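Local coordinates for protein N-hydroxyarylamine O-acetyltransferase (Bacillus cereus, PDB 4DMO) that acts as an arylamine N-acetyltransferase with a non-canonical Cys-His-Glu catalytic triad and probably also O-acetylates N-hydroxyarylamines, at residues E120-I124 and A135-L140; Q9-R13 and I62-R67; G69-E73 and A201-I205. All blocks are in the same frame, centred on the assembly; numbering follows the deposited sequence.

Interaction 1: residues E120-I124 and A135-L140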
ATOM      1  N   GLU A 120      17.051  -8.446 -12.715  1.00 25.00           N
ATOM      2  CA  GLU A 120      15.639  -8.559 -13.073  1.00 29.33           C
ATOM      3  C   GLU A 120      14.754  -7.679 -12.209  1.00 35.14           C
ATOM      4  O   GLU A 120      15.019  -7.461 -11.019  1.00 30.78           O
ATOM      5  CB  GLU A 120      15.173 -10.011 -13.009  1.00 33.68           C
ATOM      6  CG  GLU A 120      15.449 -10.803 -14.304  1.00 44.83           C
ATOM      7  CD  GLU A 120      15.250 -12.288 -14.121  1.00 51.39           C
ATOM      8  OE1 GLU A 120      14.899 -12.700 -12.988  1.00 48.64           O
ATOM      9  OE2 GLU A 120      15.436 -13.037 -15.108  1.00 55.24           O
ATOM     10  N   LEU A 121      13.675  -7.204 -12.822  1.00 35.34           N
ATOM     11  CA  LEU A 121      12.848  -6.180 -12.217  1.00 30.33           C
ATOM     12  C   LEU A 121      11.694  -6.827 -11.492  1.00 36.53           C
ATOM     13  O   LEU A 121      11.121  -7.805 -11.988  1.00 30.54           O
ATOM     14  CB  LEU A 121      12.326  -5.211 -13.276  1.00 21.40           C
ATOM     15  CG  LEU A 121      13.097  -3.912 -13.516  1.00 35.59           C
ATOM     16  CD1 LEU A 121      12.137  -2.841 -14.059  1.00 39.02           C
ATOM     17  CD2 LEU A 121      13.800  -3.383 -12.267  1.00 36.91           C
ATOM     18  N   TYR A 122      11.394  -6.280 -10.306  1.00 27.12           N
ATOM     19  CA  TYR A 122      10.233  -6.675  -9.516  1.00 29.91           C
ATOM     20  C   TYR A 122       9.493  -5.440  -9.063  1.00 26.86           C
ATOM     21  O   TYR A 122      10.104  -4.456  -8.672  1.00 26.94           O
ATOM     22  CB  TYR A 122      10.646  -7.502  -8.292  1.00 34.37           C
ATOM     23  CG  TYR A 122      11.374  -8.779  -8.653  1.00 27.75           C
ATOM     24  CD1 TYR A 122      12.703  -8.751  -9.000  1.00 22.29           C
ATOM     25  CD2 TYR A 122      10.715 -10.001  -8.653  1.00 30.21           C
ATOM     26  CE1 TYR A 122      13.367  -9.886  -9.355  1.00 22.68           C
ATOM     27  CE2 TYR A 122      11.370 -11.159  -9.013  1.00 25.37           C
ATOM     28  CZ  TYR A 122      12.705 -11.093  -9.355  1.00 28.73           C
ATOM     29  OH  TYR A 122      13.383 -12.234  -9.702  1.00 36.23           O
ATOM     30  N   LEU A 123       8.171  -5.507  -9.130  1.00 32.20           N
ATOM     31  CA  LEU A 123       7.302  -4.495  -8.548  1.00 20.73           C
ATOM     32  C   LEU A 123       7.090  -4.840  -7.081  1.00 23.30           C
ATOM     33  O   LEU A 123       6.626  -5.938  -6.750  1.00 19.73           O
ATOM     34  CB  LEU A 123       5.967  -4.503  -9.258  1.00 21.15           C
ATOM     35  CG  LEU A 123       4.842  -3.575  -8.823  1.00 22.61           C
ATOM     36  CD1 LEU A 123       5.128  -2.125  -9.213  1.00 23.41           C
ATOM     37  CD2 LEU A 123       3.569  -4.071  -9.465  1.00 23.55           C
ATOM     38  N   ILE A 124       7.430  -3.900  -6.205  1.00 21.75           N
ATOM     39  CA  ILE A 124       7.139  -4.041  -4.780  1.00 18.81           C
ATOM     40  C   ILE A 124       5.875  -3.237  -4.396  1.00 19.43           C
ATOM     41  O   ILE A 124       5.888  -2.001  -4.360  1.00 18.23           O
ATOM     42  CB  ILE A 124       8.350  -3.573  -3.946  1.00 19.30           C
ATOM     43  CG1 ILE A 124       9.628  -4.262  -4.463  1.00 28.98           C
ATOM     44  CG2 ILE A 124       8.105  -3.808  -2.455  1.00 21.20           C
ATOM     45  CD1 ILE A 124       9.562  -5.821  -4.514  1.00 22.68           C
ATOM     46  N   ALA A 135       4.194 -10.307  -1.888  1.00 20.55           N
ATOM     47  CA  ALA A 135       5.510 -10.701  -2.356  1.00 24.48           C
ATOM     48  C   ALA A 135       5.864  -9.850  -3.567  1.00 16.71           C
ATOM     49  O   ALA A 135       4.986  -9.222  -4.156  1.00 21.59           O
ATOM     50  CB  ALA A 135       5.515 -12.185  -2.707  1.00 23.85           C
ATOM     51  N   PRO A 136       7.150  -9.797  -3.931  1.00 21.19           N
ATOM     52  CA  PRO A 136       7.542  -9.126  -5.173  1.00 21.51           C
ATOM     53  C   PRO A 136       6.848  -9.718  -6.411  1.00 26.48           C
ATOM     54  O   PRO A 136       6.624 -10.916  -6.504  1.00 18.44           O
ATOM     55  CB  PRO A 136       9.063  -9.372  -5.242  1.00 24.76           C
ATOM     56  CG  PRO A 136       9.466  -9.606  -3.852  1.00 21.72           C
ATOM     57  CD  PRO A 136       8.319 -10.361  -3.235  1.00 26.86           C
ATOM     58  N   VAL A 137       6.476  -8.852  -7.342  1.00 27.49           N
ATOM     59  CA  VAL A 137       5.872  -9.298  -8.577  1.00 25.37           C
ATOM     60  C   VAL A 137       6.903  -9.112  -9.691  1.00 25.61           C
ATOM     61  O   VAL A 137       7.307  -7.981 -10.014  1.00 25.18           O
ATOM     62  CB  VAL A 137       4.586  -8.499  -8.922  1.00 22.92           C
ATOM     63  CG1 VAL A 137       3.934  -9.096 -10.197  1.00 22.54           C
ATOM     64  CG2 VAL A 137       3.613  -8.503  -7.744  1.00 19.69           C
ATOM     65  N   PRO A 138       7.341 -10.225 -10.278  1.00 22.13           N
ATOM     66  CA  PRO A 138       8.357 -10.148 -11.326  1.00 28.08           C
ATOM     67  C   PRO A 138       7.792  -9.572 -12.613  1.00 24.09           C
ATOM     68  O   PRO A 138       6.722  -9.959 -13.077  1.00 22.97           O
ATOM     69  CB  PRO A 138       8.760 -11.604 -11.526  1.00 26.43           C
ATOM     70  CG  PRO A 138       7.510 -12.386 -11.176  1.00 28.09           C
ATOM     71  CD  PRO A 138       6.846 -11.599 -10.064  1.00 30.48           C
ATOM     72  N   PHE A 139       8.531  -8.639 -13.179  1.00 20.44           N
ATOM     73  CA  PHE A 139       8.188  -8.077 -14.462  1.00 29.09           C
ATOM     74  C   PHE A 139       8.200  -9.139 -15.583  1.00 30.66           C
ATOM     75  O   PHE A 139       7.573  -8.938 -16.623  1.00 31.08           O
ATOM     76  CB  PHE A 139       9.155  -6.945 -14.810  1.00 23.07           C
ATOM     77  CG  PHE A 139       8.741  -5.596 -14.272  1.00 24.62           C
ATOM     78  CD1 PHE A 139       8.713  -5.353 -12.911  1.00 23.30           C
ATOM     79  CD2 PHE A 139       8.397  -4.566 -15.145  1.00 29.61           C
ATOM     80  CE1 PHE A 139       8.350  -4.106 -12.420  1.00 31.27           C
ATOM     81  CE2 PHE A 139       8.014  -3.307 -14.666  1.00 31.05           C
ATOM     82  CZ  PHE A 139       8.006  -3.077 -13.299  1.00 29.86           C
ATOM     83  N   LEU A 140       8.907 -10.253 -15.366  1.00 33.01           N
ATOM     84  CA  LEU A 140       8.967 -11.346 -16.350  1.00 40.54           C
ATOM     85  C   LEU A 140       7.601 -11.954 -16.639  1.00 36.66           C
ATOM     86  O   LEU A 140       7.430 -12.649 -17.635  1.00 42.26           O
ATOM     87  CB  LEU A 140       9.956 -12.442 -15.937  1.00 33.94           C
ATOM     88  CG  LEU A 140      11.411 -12.150 -16.319  1.00 36.33           C
ATOM     89  CD1 LEU A 140      12.276 -13.371 -16.098  1.00 34.97           C
ATOM     90  CD2 LEU A 140      11.557 -11.647 -17.753  1.00 38.10           C
TER
HETATM   91  O   HOH W   1      11.238  -9.946 -13.648  1.00 22.57           O
HETATM   92  O   HOH W   2       4.603  -6.630  -4.929  1.00 21.34           O

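Interaction 2: residues Q9-R13 and I62-R67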
ATOM      1  N   GLN A   9      13.330   0.955  13.448  1.00 23.37           N
ATOM      2  CA  GLN A   9      11.930   1.275  13.713  1.00 21.45           C
ATOM      3  C   GLN A   9      11.003   0.462  12.828  1.00 25.00           C
ATOM      4  O   GLN A   9       9.891   0.114  13.231  1.00 23.14           O
ATOM      5  CB  GLN A   9      11.688   2.752  13.505  1.00 28.98           C
ATOM      6  CG  GLN A   9      12.631   3.629  14.299  1.00 38.05           C
ATOM      7  CD  GLN A   9      11.918   4.390  15.372  1.00 49.16           C
ATOM      8  OE1 GLN A   9      10.992   3.872  16.018  1.00 51.20           O
ATOM      9  NE2 GLN A   9      12.333   5.641  15.572  1.00 49.23           N
ATOM     10  N   PHE A  10      11.468   0.162  11.620  1.00 24.86           N
ATOM     11  CA  PHE A  10      10.711  -0.628  10.673  1.00 24.54           C
ATOM     12  C   PHE A  10      10.566  -2.073  11.144  1.00 23.26           C
ATOM     13  O   PHE A  10       9.467  -2.594  11.178  1.00 21.10           O
ATOM     14  CB  PHE A  10      11.367  -0.548   9.291  1.00 25.15           C
ATOM     15  CG  PHE A  10      10.511  -1.075   8.174  1.00 23.15           C
ATOM     16  CD1 PHE A  10       9.700  -0.230   7.435  1.00 25.37           C
ATOM     17  CD2 PHE A  10      10.535  -2.415   7.847  1.00 27.05           C
ATOM     18  CE1 PHE A  10       8.918  -0.720   6.401  1.00 23.21           C
ATOM     19  CE2 PHE A  10       9.749  -2.907   6.818  1.00 25.87           C
ATOM     20  CZ  PHE A  10       8.927  -2.052   6.108  1.00 21.27           C
ATOM     21  N   PHE A  11      11.664  -2.733  11.500  1.00 30.23           N
ATOM     22  CA  PHE A  11      11.554  -4.094  12.022  1.00 27.28           C
ATOM     23  C   PHE A  11      10.630  -4.083  13.260  1.00 27.24           C
ATOM     24  O   PHE A  11       9.767  -4.953  13.431  1.00 24.75           O
ATOM     25  CB  PHE A  11      12.926  -4.660  12.410  1.00 30.44           C
ATOM     26  CG  PHE A  11      13.852  -4.926  11.237  1.00 37.00           C
ATOM     27  CD1 PHE A  11      15.047  -4.240  11.117  1.00 34.94           C
ATOM     28  CD2 PHE A  11      13.537  -5.867  10.273  1.00 32.29           C
ATOM     29  CE1 PHE A  11      15.915  -4.490  10.051  1.00 36.97           C
ATOM     30  CE2 PHE A  11      14.396  -6.108   9.222  1.00 36.65           C
ATOM     31  CZ  PHE A  11      15.583  -5.408   9.111  1.00 31.23           C
ATOM     32  N   ALA A  12      10.807  -3.082  14.114  1.00 22.14           N
ATOM     33  CA  ALA A  12       9.999  -2.964  15.322  1.00 28.71           C
ATOM     34  C   ALA A  12       8.505  -2.855  14.979  1.00 24.24           C
ATOM     35  O   ALA A  12       7.659  -3.549  15.561  1.00 28.01           O
ATOM     36  CB  ALA A  12      10.462  -1.727  16.149  1.00 21.88           C
ATOM     37  N   ARG A  13       8.188  -1.972  14.037  1.00 20.59           N
ATOM     38  CA  ARG A  13       6.813  -1.791  13.586  1.00 23.10           C
ATOM     39  C   ARG A  13       6.224  -3.118  13.087  1.00 20.46           C
ATOM     40  O   ARG A  13       5.083  -3.473  13.419  1.00 21.92           O
ATOM     41  CB  ARG A  13       6.754  -0.703  12.506  1.00 22.52           C
ATOM     42  CG  ARG A  13       5.350  -0.368  12.049  1.00 22.94           C
ATOM     43  CD  ARG A  13       4.543   0.327  13.159  1.00 23.78           C
ATOM     44  NE  ARG A  13       3.348   0.924  12.601  1.00 15.81           N
ATOM     45  CZ  ARG A  13       2.145   0.367  12.549  1.00 14.24           C
ATOM     46  NH1 ARG A  13       1.143   1.035  11.973  1.00 19.82           N
ATOM     47  NH2 ARG A  13       1.926  -0.835  13.044  1.00 17.65           N
ATOM     48  N   ILE A  62       4.327   6.608  10.451  1.00 14.08           N
ATOM     49  CA  ILE A  62       4.056   5.191  10.291  1.00 15.45           C
ATOM     50  C   ILE A  62       4.761   4.350  11.333  1.00 20.47           C
ATOM     51  O   ILE A  62       4.170   3.436  11.897  1.00 18.60           O
ATOM     52  CB  ILE A  62       4.526   4.648   8.875  1.00 19.20           C
ATOM     53  CG1 ILE A  62       3.939   5.456   7.728  1.00 19.05           C
ATOM     54  CG2 ILE A  62       4.138   3.195   8.685  1.00 14.83           C
ATOM     55  CD1 ILE A  62       2.505   5.187   7.478  1.00 24.10           C
ATOM     56  N   LEU A  63       6.045   4.613  11.553  1.00 23.54           N
ATOM     57  CA  LEU A  63       6.843   3.717  12.391  1.00 27.07           C
ATOM     58  C   LEU A  63       6.789   4.120  13.866  1.00 22.20           C
ATOM     59  O   LEU A  63       6.607   3.283  14.741  1.00 30.45           O
ATOM     60  CB  LEU A  63       8.293   3.647  11.898  1.00 27.60           C
ATOM     61  CG  LEU A  63       8.465   3.373  10.411  1.00 23.97           C
ATOM     62  CD1 LEU A  63       9.935   3.289  10.046  1.00 20.67           C
ATOM     63  CD2 LEU A  63       7.749   2.092   9.994  1.00 32.64           C
ATOM     64  N   VAL A  64       6.912   5.409  14.135  1.00 23.32           N
ATOM     65  CA  VAL A  64       6.922   5.886  15.509  1.00 21.98           C
ATOM     66  C   VAL A  64       5.500   5.995  16.048  1.00 22.67           C
ATOM     67  O   VAL A  64       5.193   5.422  17.088  1.00 20.42           O
ATOM     68  CB  VAL A  64       7.648   7.255  15.641  1.00 27.88           C
ATOM     69  CG1 VAL A  64       7.562   7.777  17.082  1.00 34.67           C
ATOM     70  CG2 VAL A  64       9.114   7.142  15.199  1.00 25.57           C
ATOM     71  N   ASN A  65       4.632   6.708  15.336  1.00 17.83           N
ATOM     72  CA  ASN A  65       3.271   6.938  15.824  1.00 18.60           C
ATOM     73  C   ASN A  65       2.260   5.835  15.453  1.00 19.44           C
ATOM     74  O   ASN A  65       1.074   5.963  15.690  1.00 22.57           O
ATOM     75  CB  ASN A  65       2.781   8.301  15.338  1.00 18.41           C
ATOM     76  CG  ASN A  65       3.495   9.448  16.039  1.00 27.56           C
ATOM     77  OD1 ASN A  65       4.014   9.272  17.131  1.00 30.33           O
ATOM     78  ND2 ASN A  65       3.508  10.620  15.421  1.00 24.11           N
ATOM     79  N   ASN A  66       2.763   4.754  14.884  1.00 16.77           N
ATOM     80  CA  ASN A  66       1.995   3.554  14.562  1.00 19.96           C
ATOM     81  C   ASN A  66       0.703   3.806  13.770  1.00 20.34           C
ATOM     82  O   ASN A  66      -0.319   3.187  14.027  1.00 17.47           O
ATOM     83  CB  ASN A  66       1.730   2.739  15.841  1.00 18.07           C
ATOM     84  CG  ASN A  66       2.890   1.804  16.171  1.00 26.43           C
ATOM     85  OD1 ASN A  66       2.760   0.575  16.134  1.00 27.61           O
ATOM     86  ND2 ASN A  66       4.063   2.394  16.443  1.00 27.50           N
ATOM     87  N   ARG A  67       0.778   4.708  12.793  1.00 18.42           N
ATOM     88  CA  ARG A  67      -0.321   4.945  11.871  1.00 14.22           C
ATOM     89  C   ARG A  67      -0.103   4.168  10.563  1.00 16.21           C
ATOM     90  O   ARG A  67       0.939   3.507  10.372  1.00 12.65           O
ATOM     91  CB  ARG A  67      -0.443   6.433  11.573  1.00 11.86           C
ATOM     92  CG  ARG A  67      -0.831   7.292  12.793  1.00 11.94           C
ATOM     93  CD  ARG A  67      -2.311   7.162  13.083  1.00 13.32           C
ATOM     94  NE  ARG A  67      -3.072   7.540  11.906  1.00 12.27           N
ATOM     95  CZ  ARG A  67      -3.323   8.788  11.545  1.00 23.29           C
ATOM     96  NH1 ARG A  67      -2.944   9.816  12.315  1.00 19.70           N
ATOM     97  NH2 ARG A  67      -3.996   9.008  10.422  1.00 15.56           N
TER
HETATM   98  O   HOH W   3       8.513   1.217  15.273  1.00 27.95           O
HETATM   99  O   HOH W   4      -1.368   0.844  12.934  1.00 14.88           O

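Interaction 3: residues G69-E73 and A201-I205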
ATOM      1  N   GLY A  69      -1.350   4.486   6.141  1.00 11.52           N
ATOM      2  CA  GLY A  69      -1.403   5.510   5.126  1.00  6.67           C
ATOM      3  C   GLY A  69      -1.955   4.980   3.837  1.00 10.68           C
ATOM      4  O   GLY A  69      -2.410   3.840   3.765  1.00  9.35           O
ATOM      5  N   LEU A  70      -1.908   5.834   2.823  1.00 11.76           N
ATOM      6  CA  LEU A  70      -2.298   5.492   1.460  1.00 12.53           C
ATOM      7  C   LEU A  70      -1.061   5.118   0.639  1.00 12.55           C
ATOM      8  O   LEU A  70       0.053   5.093   1.159  1.00 11.93           O
ATOM      9  CB  LEU A  70      -3.056   6.678   0.815  1.00 11.80           C
ATOM     10  CG  LEU A  70      -4.365   7.049   1.556  1.00 12.98           C
ATOM     11  CD1 LEU A  70      -5.116   8.191   0.914  1.00 12.01           C
ATOM     12  CD2 LEU A  70      -5.305   5.853   1.701  1.00  9.91           C
ATOM     13  N   CYS A  71      -1.270   4.814  -0.644  1.00 13.73           N
ATOM     14  CA  CYS A  71      -0.237   4.240  -1.479  1.00  9.98           C
ATOM     15  C   CYS A  71       1.018   5.110  -1.513  1.00 14.39           C
ATOM     16  O   CYS A  71       2.112   4.588  -1.520  1.00 14.36           O
ATOM     17  CB  CYS A  71      -0.764   4.000  -2.908  1.00 12.20           C
ATOM     18  SG  CYS A  71      -1.120   5.474  -3.822  1.00 17.44           S
ATOM     19  N   TYR A  72       0.843   6.433  -1.538  1.00 13.57           N
ATOM     20  CA  TYR A  72       1.951   7.361  -1.646  1.00 13.80           C
ATOM     21  C   TYR A  72       2.655   7.565  -0.322  1.00 16.03           C
ATOM     22  O   TYR A  72       3.632   8.323  -0.260  1.00 14.10           O
ATOM     23  CB  TYR A  72       1.474   8.733  -2.201  1.00 21.32           C
ATOM     24  CG  TYR A  72       0.284   9.323  -1.452  1.00 12.87           C
ATOM     25  CD1 TYR A  72      -1.006   9.255  -1.982  1.00 13.36           C
ATOM     26  CD2 TYR A  72       0.441   9.888  -0.199  1.00 10.27           C
ATOM     27  CE1 TYR A  72      -2.111   9.774  -1.282  1.00 16.48           C
ATOM     28  CE2 TYR A  72      -0.650  10.400   0.501  1.00 14.64           C
ATOM     29  CZ  TYR A  72      -1.911  10.354  -0.042  1.00 15.64           C
ATOM     30  OH  TYR A  72      -2.968  10.846   0.659  1.00  9.92           O
ATOM     31  N   GLU A  73       2.133   6.935   0.736  1.00 12.40           N
ATOM     32  CA  GLU A  73       2.828   6.870   2.015  1.00 13.61           C
ATOM     33  C   GLU A  73       3.404   5.462   2.266  1.00 16.56           C
ATOM     34  O   GLU A  73       4.541   5.325   2.703  1.00 17.34           O
ATOM     35  CB  GLU A  73       1.897   7.294   3.167  1.00 17.78           C
ATOM     36  CG  GLU A  73       1.374   8.719   3.065  1.00 15.53           C
ATOM     37  CD  GLU A  73       0.216   9.015   4.037  1.00 15.73           C
ATOM     38  OE1 GLU A  73       0.344   9.909   4.896  1.00 14.97           O
ATOM     39  OE2 GLU A  73      -0.827   8.343   3.956  1.00 18.04           O
ATOM     40  N   ALA A 201       1.194  13.199  -5.902  1.00 20.44           N
ATOM     41  CA  ALA A 201       0.117  12.211  -5.827  1.00 18.64           C
ATOM     42  C   ALA A 201      -0.745  12.518  -4.600  1.00 18.79           C
ATOM     43  O   ALA A 201      -1.985  12.477  -4.642  1.00 20.16           O
ATOM     44  CB  ALA A 201       0.695  10.790  -5.765  1.00 20.56           C
ATOM     45  N   GLN A 202      -0.086  12.855  -3.501  1.00 17.97           N
ATOM     46  CA  GLN A 202      -0.800  13.256  -2.290  1.00 21.12           C
ATOM     47  C   GLN A 202      -1.744  14.419  -2.542  1.00 21.25           C
ATOM     48  O   GLN A 202      -2.920  14.348  -2.201  1.00 20.01           O
ATOM     49  CB  GLN A 202       0.185  13.630  -1.168  1.00 19.10           C
ATOM     50  CG  GLN A 202      -0.505  13.940   0.185  1.00 20.26           C
ATOM     51  CD  GLN A 202       0.478  13.960   1.358  1.00 19.97           C
ATOM     52  OE1 GLN A 202       0.374  13.147   2.292  1.00 15.99           O
ATOM     53  NE2 GLN A 202       1.424  14.894   1.326  1.00 20.87           N
ATOM     54  N   LYS A 203      -1.218  15.471  -3.152  1.00 16.91           N
ATOM     55  CA  LYS A 203      -2.003  16.651  -3.419  1.00 20.70           C
ATOM     56  C   LYS A 203      -3.196  16.250  -4.233  1.00 18.00           C
ATOM     57  O   LYS A 203      -4.309  16.693  -3.958  1.00 26.75           O
ATOM     58  CB  LYS A 203      -1.166  17.710  -4.154  1.00 25.51           C
ATOM     59  CG  LYS A 203      -1.824  19.107  -4.250  1.00 35.95           C
ATOM     60  CD  LYS A 203      -0.972  20.116  -5.086  1.00 43.49           C
ATOM     61  CE  LYS A 203      -1.657  21.505  -5.291  1.00 40.01           C
ATOM     62  NZ  LYS A 203      -1.723  22.353  -4.032  1.00 34.89           N
ATOM     63  N   ILE A 204      -2.971  15.427  -5.250  1.00 21.90           N
ATOM     64  CA  ILE A 204      -4.055  14.968  -6.101  1.00 15.87           C
ATOM     65  C   ILE A 204      -5.110  14.233  -5.279  1.00 17.68           C
ATOM     66  O   ILE A 204      -6.297  14.541  -5.353  1.00 19.29           O
ATOM     67  CB  ILE A 204      -3.526  14.057  -7.227  1.00 20.77           C
ATOM     68  CG1 ILE A 204      -2.759  14.899  -8.241  1.00 21.77           C
ATOM     69  CG2 ILE A 204      -4.672  13.340  -7.912  1.00 20.14           C
ATOM     70  CD1 ILE A 204      -1.771  14.123  -9.064  1.00 22.17           C
ATOM     71  N   ILE A 205      -4.685  13.257  -4.492  1.00 18.67           N
ATOM     72  CA  ILE A 205      -5.625  12.466  -3.705  1.00 22.21           C
ATOM     73  C   ILE A 205      -6.276  13.326  -2.584  1.00 21.32           C
ATOM     74  O   ILE A 205      -7.468  13.184  -2.283  1.00 20.54           O
ATOM     75  CB  ILE A 205      -4.921  11.189  -3.108  1.00 26.49           C
ATOM     76  CG1 ILE A 205      -4.518  10.186  -4.218  1.00 15.90           C
ATOM     77  CG2 ILE A 205      -5.800  10.520  -2.078  1.00 15.98           C
ATOM     78  CD1 ILE A 205      -5.635   9.707  -5.117  1.00 18.84           C
TER
HETATM   79  O   HOH W   5      -2.189  11.900   2.794  1.00 18.26           O
HETATM   80  O   HOH W   6       1.466  12.347   4.732  1.00 10.31           O

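Interaction 1: residues E120-I124 and A135-L140
At the margin of the larger antiparallel sheet, strand 120-124 is flanked by the short outermost strand 137-138, and Leu123 and Val137 form its hydrogen-bonded pair. Leu123 N donates to Val137 O at 2.8 Å and Val137 N returns a bond to Leu123 O; just past the strand, Phe139 N reaches Leu121 O at 3.0 Å. Residues 136 and 138 alternate with these donors. Prolines fill both places, and because their nitrogens are not called on in this pairing, the pattern survives intact. The prolines also supply a surface for Tyr122. With CG anti to its carbonyl carbon (chi1 -60°), the tyrosine ring leans obliquely against them, CE2 lying 3.7 Å from Pro138 CB, while the Phe24 ring also meets it, their planes inclined. Pro136 CB touches Ile124 CD1 as well. Leu123, Val137 and Phe139 instead pack on Ile153 of strand 149-158. Waters extend the backbone pairing at both ends, one joining Leu121 O to Leu140 N, the other Leu123 O to Ala135 O. The Phe139 ring turns an edge to the strand, CE1 standing 3.6 Å from Leu123 N, and receives Leu121 CD1 over one face, 4.1 Å from the centroid and 5° off the normal.

Interaction 2: residues Q9-R13 and I62-R67
Arg13 reaches from helix 5-14 to the C-terminal end of helix 55-64 and grips two backbone carbonyls with one guanidinium edge. Its NE donates to Ile62 O at 2.7 Å, nearly along the C=O axis, and its NH1 to Arg67 O at 3.0 Å, approaching that oxygen from above the carbonyl plane. Both oxygens lie close to the guanidinium plane. The chain leaves with CG anti to the backbone N (chi1 -176°) and bends at chi2, which carries the charged group along the helix end. Over one face lies the amide of Asn66, its CG 3.6 Å above the plane and the two flat groups 23° apart. Asn66 ND2 is itself tied to Val64 O. Nearer the helix 5-14 backbone, Leu63 packs against that helix, CD2 lying 3.9 Å from Arg13 CB and 4.0 Å from Phe10 CD1, and its CB packs on Gln9. One water links Gln9 O to Leu63 O; another joins NH1 to Asn66 O. Outside the two segments, Arg13 NH2 donates to Thr37 O; farther out, Arg67 turns to a salt bridge with Glu41. The Arg13 cation probably offsets the partial negative charge of carbonyls gathered at the helix's C-terminal end while giving them donors.

Interaction 3: residues G69-E73 and A201-I205
The Tyr72 ring lies flat against helix 195-207, just after Cys71, the cysteine of the Arg-Gly-Gly-X-Cys motif that provides the nucleophile in arylamine N-acetyltransferases. Gln202 CA sits over the ring centre in a CH-pi contact, 3.8 Å from the centroid and 8° off the normal. Leu70, the variable residue of that motif, backs the opposite face with CB, sandwiching the ring. The tyrosine CG is held between backbone N and carbonyl carbon (chi1 52°), the crowded position, which swings the ring out across the helix. The Gln202 side chain stays extended and crosses the ring at about a right angle, placing OE1 3.4 Å from Tyr72 CE2, with amide and ring planes 75° apart. At the ring's other side CE1 meets Ile205 CB at 3.6 Å, and Ile205 CG2 packs on Leu70 CD1. The Cys71 side chain touches His110 instead. Gln202 NE2 donates to Lys51 O, while OE1 is approached by two waters, one beside Tyr72 OH, the other between it and Glu73 OE1, which pairs with Lys61 and Asn44. The other oxygen gives the N3-to-N-cap bond of a capping box, unreciprocated since the N-cap is leucine: Glu73 OE2 accepts Leu70 N at 3.0 Å through its anti lone pair.

The three contacts illustrate how bonding changes with position in the fold. Interaction 1 is partly buried at a sheet margin and relies on backbone pairing, with Tyr122 and the prolines on one face and Phe139 on the other. Interactions 2 and 3 are buried helix contacts of opposite character: the first uses a charged side chain to hold carbonyls at a helix end, the second an aromatic face against a helix flank, bridged by water. Those two adjoin, since helices 55-64 and 71-84 follow each other and Ile62 CD1 lies 4.1 Å from Gly69 N. Interaction 1 stands apart, its centre about 22 Å from that of interaction 3, although its segments fall within the loop that interaction 3 closes.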